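Local structure of regulation of enolase protein 1 (Saccharomyces cerevisiae, 3O12) at residues E55-W60 with A190-R195; D98-M103 with L198-S203. The protein functions in the galactose metabolic pathway via the GAL83 protein and may control the level of the enolase ENO1. One frame throughout, in Å; residues are numbered along the deposited sequence. Where two conformers were deposited one is given.

Interaction 1 (E55-W60 with A190-R195); sequences EKTDFW and ACTPER. With EDO (1,2-ethanediol), chain H; EDO (1,2-ethanediol), chain G.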
loop_
_atom_site.group_PDB
_atom_site.type_symbol
_atom_site.label_atom_id
_atom_site.label_comp_id
_atom_site.label_asym_id
_atom_site.label_seq_id
_atom_site.Cartn_x
_atom_site.Cartn_y
_atom_site.Cartn_z
ATOM N N GLU A 55 -17.279 1.547 -2.246
ATOM C CA GLU A 55 -17.473 0.365 -3.076
ATOM C C GLU A 55 -16.732 0.487 -4.399
ATOM O O GLU A 55 -16.445 1.590 -4.871
ATOM C CB GLU A 55 -18.961 0.145 -3.360
ATOM C CG GLU A 55 -19.544 1.182 -4.302
ATOM C CD GLU A 55 -20.992 0.902 -4.664
ATOM O OE1 GLU A 55 -21.582 -0.039 -4.090
ATOM O OE2 GLU A 55 -21.537 1.626 -5.523
ATOM N N LYS A 56 -16.434 -0.662 -4.996
ATOM C CA LYS A 56 -15.858 -0.717 -6.336
ATOM C C LYS A 56 -14.576 0.099 -6.452
ATOM O O LYS A 56 -14.408 0.905 -7.374
ATOM C CB LYS A 56 -16.888 -0.283 -7.384
ATOM C CG LYS A 56 -18.052 -1.255 -7.519
ATOM C CD LYS A 56 -18.881 -0.987 -8.769
ATOM C CE LYS A 56 -20.126 -0.163 -8.463
ATOM N NZ LYS A 56 -19.805 1.212 -7.984
ATOM N N THR A 57 -13.672 -0.114 -5.500
ATOM C CA THR A 57 -12.369 0.539 -5.520
ATOM C C THR A 57 -11.266 -0.512 -5.675
ATOM O O THR A 57 -11.275 -1.538 -4.994
ATOM C CB THR A 57 -12.151 1.409 -4.259
ATOM O OG1 THR A 57 -12.457 0.650 -3.085
ATOM C CG2 THR A 57 -13.067 2.637 -4.292
ATOM N N ASP A 58 -10.338 -0.273 -6.598
ATOM C CA ASP A 58 -9.304 -1.268 -6.901
ATOM C C ASP A 58 -8.129 -0.630 -7.646
ATOM O O ASP A 58 -8.252 0.458 -8.214
ATOM C CB ASP A 58 -9.916 -2.405 -7.739
ATOM C CG ASP A 58 -9.099 -3.700 -7.698
ATOM O OD1 ASP A 58 -8.125 -3.803 -6.919
ATOM O OD2 ASP A 58 -9.469 -4.630 -8.453
ATOM N N PHE A 59 -6.994 -1.326 -7.652
ATOM C CA PHE A 59 -5.840 -0.941 -8.456
ATOM C C PHE A 59 -5.371 -2.183 -9.193
ATOM O O PHE A 59 -4.984 -3.167 -8.561
ATOM C CB PHE A 59 -4.685 -0.450 -7.572
ATOM C CG PHE A 59 -4.863 0.940 -7.024
ATOM C CD1 PHE A 59 -4.891 2.046 -7.873
ATOM C CD2 PHE A 59 -4.945 1.141 -5.653
ATOM C CE1 PHE A 59 -5.031 3.335 -7.351
ATOM C CE2 PHE A 59 -5.086 2.428 -5.124
ATOM C CZ PHE A 59 -5.132 3.515 -5.973
ATOM N N TRP A 60 -5.396 -2.136 -10.520
ATOM C CA TRP A 60 -4.953 -3.265 -11.338
ATOM C C TRP A 60 -4.730 -2.771 -12.752
ATOM O O TRP A 60 -5.477 -1.927 -13.225
ATOM C CB TRP A 60 -6.011 -4.381 -11.368
ATOM C CG TRP A 60 -5.504 -5.621 -12.048
ATOM C CD1 TRP A 60 -5.761 -6.039 -13.333
ATOM C CD2 TRP A 60 -4.626 -6.595 -11.477
ATOM N NE1 TRP A 60 -5.100 -7.226 -13.581
ATOM C CE2 TRP A 60 -4.396 -7.581 -12.458
ATOM C CE3 TRP A 60 -4.008 -6.728 -10.227
ATOM C CZ2 TRP A 60 -3.572 -8.687 -12.227
ATOM C CZ3 TRP A 60 -3.190 -7.829 -9.999
ATOM C CH2 TRP A 60 -2.981 -8.794 -10.999
ATOM N N ALA A 190 -5.916 1.615 0.418
ATOM C CA ALA A 190 -6.959 0.657 0.785
ATOM C C ALA A 190 -7.982 0.533 -0.340
ATOM O O ALA A 190 -8.311 1.524 -0.999
ATOM C CB ALA A 190 -7.636 1.067 2.095
ATOM N N CYS A 191 -8.483 -0.685 -0.552
ATOM C CA CYS A 191 -9.373 -0.999 -1.673
ATOM C C CYS A 191 -10.420 -2.010 -1.230
ATOM O O CYS A 191 -10.127 -2.901 -0.432
ATOM C CB CYS A 191 -8.598 -1.653 -2.845
ATOM S SG CYS A 191 -7.355 -0.635 -3.592
ATOM N N THR A 192 -11.637 -1.855 -1.741
ATOM C CA THR A 192 -12.638 -2.923 -1.730
ATOM C C THR A 192 -13.270 -2.996 -3.117
ATOM O O THR A 192 -14.159 -2.214 -3.439
ATOM C CB THR A 192 -13.741 -2.707 -0.674
ATOM O OG1 THR A 192 -14.164 -1.337 -0.681
ATOM C CG2 THR A 192 -13.237 -3.068 0.708
ATOM N N PRO A 193 -12.784 -3.919 -3.960
ATOM C CA PRO A 193 -13.269 -4.005 -5.342
ATOM C C PRO A 193 -14.772 -4.269 -5.474
ATOM O O PRO A 193 -15.353 -3.917 -6.501
ATOM C CB PRO A 193 -12.451 -5.161 -5.927
ATOM C CG PRO A 193 -11.160 -5.132 -5.135
ATOM C CD PRO A 193 -11.570 -4.725 -3.734
ATOM N N GLU A 194 -15.389 -4.860 -4.454
ATOM C CA GLU A 194 -16.838 -5.074 -4.464
ATOM C C GLU A 194 -17.561 -4.127 -3.497
ATOM O O GLU A 194 -17.476 -2.908 -3.650
ATOM C CB GLU A 194 -17.171 -6.546 -4.195
ATOM C CG GLU A 194 -16.575 -7.476 -5.243
ATOM C CD GLU A 194 -17.008 -8.921 -5.081
ATOM O OE1 GLU A 194 -17.124 -9.388 -3.928
ATOM O OE2 GLU A 194 -17.225 -9.589 -6.113
ATOM N N ARG A 195 -18.277 -4.662 -2.513
ATOM C CA ARG A 195 -18.958 -3.801 -1.554
ATOM C C ARG A 195 -17.947 -3.041 -0.701
ATOM O O ARG A 195 -16.874 -3.555 -0.381
ATOM C CB ARG A 195 -19.931 -4.598 -0.680
ATOM C CG ARG A 195 -21.193 -5.035 -1.416
ATOM C CD ARG A 195 -22.170 -5.749 -0.492
ATOM N NE ARG A 195 -22.690 -4.871 0.551
ATOM C CZ ARG A 195 -23.796 -4.141 0.432
ATOM N NH1 ARG A 195 -24.195 -3.370 1.436
ATOM N NH2 ARG A 195 -24.502 -4.181 -0.689
HETATM C C1 EDO H . -7.168 -8.890 -9.527
HETATM O O1 EDO H . -8.190 -9.739 -8.995
HETATM C C2 EDO H . -7.759 -7.518 -9.831
HETATM O O2 EDO H . -8.143 -6.890 -8.602
HETATM C C1 EDO G . -4.407 -7.796 -6.140
HETATM O O1 EDO G . -4.461 -7.407 -4.764
HETATM C C2 EDO G . -5.169 -6.780 -6.979
HETATM O O2 EDO G . -6.448 -6.487 -6.397
#
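Thr57 and Thr192 join the two segments through one backbone and one side-chain hydrogen bond. Thr57 N gives its hydrogen to Thr192 O at 3.0 Å, reaching that oxygen from well above the carbonyl plane. In return the N-H of Thr192 points almost straight at Thr57 OG1 (3.0 Å, N-H...O 174°). The hydroxyl can take this bond because chi1 of 50° sets it between the backbone N and the carbonyl carbon of its own residue, and it is also hydrogen-bonded to Asp54 O. Further out, Lys56 N donates to Glu194 O at 2.8 Å, here in the carbonyl plane, while Lys56 CA makes a nearly linear CA-H...O contact with Pro193 O.

The Pro193 ring crosses the carboxylate of Asp58 at a slant, its CG 3.6 Å from Asp58 CG. Cys191 SG lies 3.6 Å from Phe59 CD2 and obliquely to the ring, a sulfur-aromatic contact. The Asp58 carboxylate receives two 1,2-ethanediols, probably from the crystallisation liquor: O2 of the chain H molecule bonds to OD2 at 2.6 Å, and that of chain G to OD1 at 3.2 Å. The first of these diols also lays its C2 over one face of the Trp60 indole.

In the second shell, Ser71 OG of strand 68-78 is hydrogen-bonded to Asp58 N, and Thr53 OG1 bonds to Thr192 OG1. The arrangement joins the loop leading into strand 59-61 to the loop leaving strand 185-191; these two strands both pair antiparallel with strand 68-78 in one sheet of this all-beta DUF1349 protein.

Interaction 2 (D98-M103 with L198-S203); sequences DQAGIM and LKVTFS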
loop_
_atom_site.group_PDB
_atom_site.type_symbol
_atom_site.label_atom_id
_atom_site.label_comp_id
_atom_site.label_asym_id
_atom_site.label_seq_id
_atom_site.Cartn_x
_atom_site.Cartn_y
_atom_site.Cartn_z
ATOM N N ASP A 98 -10.856 -7.539 -0.004
ATOM C CA ASP A 98 -10.526 -6.456 0.923
ATOM C C ASP A 98 -9.015 -6.325 1.012
ATOM O O ASP A 98 -8.327 -7.319 1.227
ATOM C CB ASP A 98 -11.061 -6.741 2.324
ATOM C CG ASP A 98 -12.547 -6.492 2.450
ATOM O OD1 ASP A 98 -13.220 -6.294 1.414
ATOM O OD2 ASP A 98 -13.038 -6.496 3.599
ATOM N N GLN A 99 -8.506 -5.102 0.872
ATOM C CA GLN A 99 -7.067 -4.859 0.857
ATOM C C GLN A 99 -6.707 -3.576 1.593
ATOM O O GLN A 99 -7.398 -2.561 1.478
ATOM C CB GLN A 99 -6.552 -4.640 -0.573
ATOM C CG GLN A 99 -6.970 -5.631 -1.620
ATOM C CD GLN A 99 -6.767 -5.075 -3.019
ATOM O OE1 GLN A 99 -5.824 -4.312 -3.277
ATOM N NE2 GLN A 99 -7.662 -5.438 -3.926
ATOM N N ALA A 100 -5.585 -3.604 2.296
ATOM C CA ALA A 100 -5.007 -2.378 2.824
ATOM C C ALA A 100 -3.507 -2.542 2.988
ATOM O O ALA A 100 -3.001 -3.658 3.176
ATOM C CB ALA A 100 -5.667 -1.990 4.141
ATOM N N GLY A 101 -2.795 -1.426 2.914
ATOM C CA GLY A 101 -1.356 -1.445 3.064
ATOM C C GLY A 101 -0.743 -0.148 2.604
ATOM O O GLY A 101 -1.163 0.938 3.020
ATOM N N ILE A 102 0.278 -0.261 1.767
ATOM C CA ILE A 102 1.013 0.902 1.292
ATOM C C ILE A 102 1.103 0.869 -0.227
ATOM O O ILE A 102 1.080 -0.199 -0.842
ATOM C CB ILE A 102 2.426 0.916 1.919
ATOM C CG1 ILE A 102 3.022 2.334 1.931
ATOM C CG2 ILE A 102 3.352 -0.102 1.235
ATOM C CD1 ILE A 102 4.301 2.454 2.768
HETATM N N MSE A 103 1.203 2.038 -0.836
HETATM C CA MSE A 103 1.461 2.170 -2.268
HETATM C C MSE A 103 2.633 3.115 -2.509
HETATM O O MSE A 103 2.814 4.107 -1.784
HETATM C CB MSE A 103 0.196 2.651 -3.001
HETATM C CG MSE A 103 0.433 3.272 -4.393
HETATM SE SE MSE A 103 -1.255 3.583 -5.342
HETATM C CE MSE A 103 -1.514 1.775 -6.004
ATOM N N LEU A 198 -14.775 -1.283 4.308
ATOM C CA LEU A 198 -13.589 -1.720 5.037
ATOM C C LEU A 198 -13.034 -0.569 5.868
ATOM O O LEU A 198 -12.727 0.492 5.337
ATOM C CB LEU A 198 -12.509 -2.219 4.076
ATOM C CG LEU A 198 -11.128 -2.446 4.697
ATOM C CD1 LEU A 198 -11.198 -3.548 5.739
ATOM C CD2 LEU A 198 -10.113 -2.808 3.629
ATOM N N LYS A 199 -12.918 -0.777 7.174
ATOM C CA LYS A 199 -12.372 0.243 8.060
ATOM C C LYS A 199 -10.897 -0.019 8.330
ATOM O O LYS A 199 -10.514 -1.131 8.687
ATOM C CB LYS A 199 -13.142 0.283 9.381
ATOM C CG LYS A 199 -14.637 0.496 9.232
ATOM C CD LYS A 199 -15.331 0.387 10.585
ATOM C CE LYS A 199 -16.845 0.346 10.445
ATOM N NZ LYS A 199 -17.397 1.643 9.978
ATOM N N VAL A 200 -10.070 1.007 8.147
ATOM C CA VAL A 200 -8.629 0.889 8.349
ATOM C C VAL A 200 -8.062 2.138 9.020
ATOM O O VAL A 200 -8.398 3.265 8.637
ATOM C CB VAL A 200 -7.877 0.707 7.006
ATOM C CG1 VAL A 200 -6.438 0.266 7.265
ATOM C CG2 VAL A 200 -8.590 -0.292 6.111
ATOM N N THR A 201 -7.202 1.941 10.015
ATOM C CA THR A 201 -6.435 3.037 10.595
ATOM C C THR A 201 -4.953 2.917 10.251
ATOM O O THR A 201 -4.349 1.857 10.415
ATOM C CB THR A 201 -6.606 3.092 12.122
ATOM O OG1 THR A 201 -7.973 3.401 12.424
ATOM C CG2 THR A 201 -5.713 4.157 12.728
ATOM N N PHE A 202 -4.384 4.015 9.765
ATOM C CA PHE A 202 -2.964 4.102 9.486
ATOM C C PHE A 202 -2.305 5.028 10.491
ATOM O O PHE A 202 -2.855 6.076 10.823
ATOM C CB PHE A 202 -2.727 4.651 8.079
ATOM C CG PHE A 202 -3.328 3.810 6.983
ATOM C CD1 PHE A 202 -2.601 2.779 6.392
ATOM C CD2 PHE A 202 -4.626 4.042 6.546
ATOM C CE1 PHE A 202 -3.166 1.999 5.381
ATOM C CE2 PHE A 202 -5.192 3.270 5.533
ATOM C CZ PHE A 202 -4.465 2.246 4.955
ATOM N N SER A 203 -1.125 4.646 10.969
ATOM C CA SER A 203 -0.427 5.433 11.976
ATOM C C SER A 203 1.063 5.144 11.940
ATOM O O SER A 203 1.523 4.348 11.120
ATOM C CB SER A 203 -0.992 5.142 13.371
ATOM O OG SER A 203 -0.737 3.787 13.749
#
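With chi1 of 169°, Leu198 carries CG opposite its backbone N and reaches towards the backbone of Gln99, where CD2 lies 3.5 Å from Gln99 O. Phe202 takes a different rotamer: chi1 of -60° puts CG beside its own N, and the ring comes close to Gly101. The contact is the face-to-face packing of a beta-sandwich, strand 199-208 of one antiparallel sheet packing against strand 99-100 of the other. The touching parts run 9° apart, and no hydrogen bond links them, so the contact rests on side chains of 198-203 meeting Asp98, Ala100 and the backbone carbonyls of Gln99 and Gly101.

Leu198, Val200 and Phe202, alternate residues of 198-203, all point their CB towards 98-103. Ala100 meets them from the facing sheet, its CB resting on the fork of Val200, 3.9 Å from CG1 and equally far from CG2. Asp98 slides past Leu198 in the opposite direction, with OD2 4.1 Å from Leu198 CD1; that oxygen is held by Glu94 N. Val89 of strand 83-91, next to strand 199-208, also packs on Ala100, Val200 and Phe202. At Gly101, where the chain turns a corner, the carbonyl O approaches the ring obliquely, 3.3 Å from Phe202 CE1.

Overall arrangement
The centres of the two interactions are 12 Å apart, and their segments alternate along the chain: 55-60, 98-103, 190-195, 198-203. Strand 185-191 connects them within one sheet, pairing with strand 68-78 and with strands 99-100 and 102-105; Cys191 N lies 3.0 Å from Gln99 O, a probable hydrogen bond. After 190-195 the chain passes to strand 199-208 in the other sheet, so interaction 1 lies near the crossing and interaction 2 in the buried layer between the sheets. Phe59 of the first also packs on the selenomethionine Met103 of 98-103. Interaction 1 thus joins two strand-flanking loops of one sheet, and interaction 2 joins that sheet to the other, both within the DUF1349 region.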